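Side-chain contact in L-lysine 6-oxidase (PDB 3WEU), which oxidises the side-chain amine of free L-lysine with a cysteine tryptophylquinone cofactor, releasing ammonium and the hydrogen peroxide that makes it antibacterial: residues Q409-L412 against L413-A417. Residues are numbered along the deposited sequence; the frame is centred on the assembly and turned at random.
Sequences QLFL and LGQWA
Phe411 and Gln415, one turn apart on the alpha-helix 407-418, illustrate how an i to i+4 pair can set a glutamine chain against an aromatic ring. Gln415 CG lies over one face of the Phe411 ring, 3.9 Å from the ring centroid and displaced toward the rim, a CH-pi contact. Between the two side chains the nearest approach is Phe411 CZ to Gln415 CG, 3.5 Å. From there the amide continues out past the rim at CZ and CE1, with Gln415 CD 3.6 Å from Phe411 CZ. Two torsions bring the groups together: Phe411 CG stands anti to its own nitrogen (chi1 168°), while the Gln415 chain folds at chi2 (-51°). The amide plane is nearly parallel to that of the ring, 13° away. Gln415 NE2 donates hydrogen bonds to the backbone oxygens of Ser289 and Tyr291, which helps to fix the amide's rotation, and the Phe411 ring also stacks with Tyr287. The pair thus packs this helix against the segment around residues 287-291.

On another side of the helix, Leu413 and Trp416 pack on Ile299 of helix 295-308, and Trp416 NE1 hydrogen-bonds to the carbonyl of Tyr328. The backbone follows the regular helical pattern, Gln415 N donating to Phe411 O over 3.0 Å. Phe411 O accepts a second hydrogen bond, from a water 2.8 Å away, and the same water donates to Gln415 OE1 at 2.7 Å, bridging main chain and side chain.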
# COMPACT_ATOMS: atom_id res chain seq x y z
N GLN A 409 -7.10 45.33 -10.47
CA GLN A 409 -6.66 45.17 -11.82
C GLN A 409 -7.78 45.32 -12.78
O GLN A 409 -7.65 45.93 -13.82
CB GLN A 409 -6.01 43.80 -12.00
CG GLN A 409 -4.77 43.58 -11.21
CD GLN A 409 -4.26 42.14 -11.35
OE1 GLN A 409 -5.00 41.17 -11.04
NE2 GLN A 409 -3.05 41.99 -11.87
N LEU A 410 -8.91 44.72 -12.46
CA LEU A 410 -10.00 44.71 -13.45
C LEU A 410 -10.65 46.10 -13.57
O LEU A 410 -11.00 46.56 -14.67
CB LEU A 410 -11.00 43.66 -13.07
CG LEU A 410 -12.17 43.50 -14.00
CD1 LEU A 410 -11.74 42.85 -15.32
CD2 LEU A 410 -13.32 42.70 -13.40
N PHE A 411 -10.74 46.81 -12.44
CA PHE A 411 -11.22 48.19 -12.49
C PHE A 411 -10.36 49.04 -13.47
O PHE A 411 -10.84 49.76 -14.33
CB PHE A 411 -11.18 48.83 -11.11
CG PHE A 411 -11.38 50.29 -11.17
CD1 PHE A 411 -12.60 50.78 -11.57
CD2 PHE A 411 -10.33 51.15 -10.99
CE1 PHE A 411 -12.82 52.14 -11.71
CE2 PHE A 411 -10.53 52.50 -11.12
CZ PHE A 411 -11.77 53.01 -11.50
N LEU A 412 -9.06 48.93 -13.31
CA LEU A 412 -8.15 49.66 -14.15
C LEU A 412 -8.23 49.26 -15.60
O LEU A 412 -8.21 50.10 -16.51
CB LEU A 412 -6.74 49.58 -13.59
CG LEU A 412 -6.46 50.18 -12.22
CD1 LEU A 412 -5.13 49.78 -11.61
CD2 LEU A 412 -6.46 51.69 -12.31
N LEU A 413 -8.41 47.97 -15.87
CA LEU A 413 -8.63 47.51 -17.21
C LEU A 413 -9.90 48.09 -17.84
O LEU A 413 -9.89 48.51 -18.99
CB LEU A 413 -8.59 45.94 -17.30
CG LEU A 413 -8.47 45.40 -18.73
CD1 LEU A 413 -7.10 45.70 -19.35
CD2 LEU A 413 -8.72 43.89 -18.72
N GLY A 414 -10.96 48.22 -17.05
CA GLY A 414 -12.22 48.82 -17.48
C GLY A 414 -12.07 50.32 -17.76
O GLY A 414 -12.73 50.83 -18.66
N GLN A 415 -11.22 51.02 -17.00
CA GLN A 415 -10.95 52.41 -17.29
C GLN A 415 -10.23 52.53 -18.63
O GLN A 415 -10.55 53.40 -19.46
CB GLN A 415 -10.13 53.03 -16.17
CG GLN A 415 -10.83 53.16 -14.82
CD GLN A 415 -12.18 53.82 -14.94
OE1 GLN A 415 -13.22 53.14 -15.17
NE2 GLN A 415 -12.20 55.13 -14.78
N TRP A 416 -9.26 51.67 -18.88
CA TRP A 416 -8.66 51.58 -20.16
C TRP A 416 -9.65 51.36 -21.25
O TRP A 416 -9.63 52.10 -22.27
CB TRP A 416 -7.52 50.52 -20.17
CG TRP A 416 -6.99 50.17 -21.50
CD1 TRP A 416 -5.98 50.81 -22.20
CD2 TRP A 416 -7.34 49.03 -22.28
NE1 TRP A 416 -5.75 50.18 -23.38
CE2 TRP A 416 -6.59 49.09 -23.48
CE3 TRP A 416 -8.28 48.02 -22.14
CZ2 TRP A 416 -6.69 48.13 -24.45
CZ3 TRP A 416 -8.41 47.08 -23.15
CH2 TRP A 416 -7.61 47.12 -24.26
N ALA A 417 -10.56 50.40 -21.05
CA ALA A 417 -11.55 50.09 -22.07
C ALA A 417 -12.43 51.34 -22.38
O ALA A 417 -12.74 51.65 -23.56
CB ALA A 417 -12.43 48.99 -21.58
O HOH W 1 -13.51 50.50 -14.81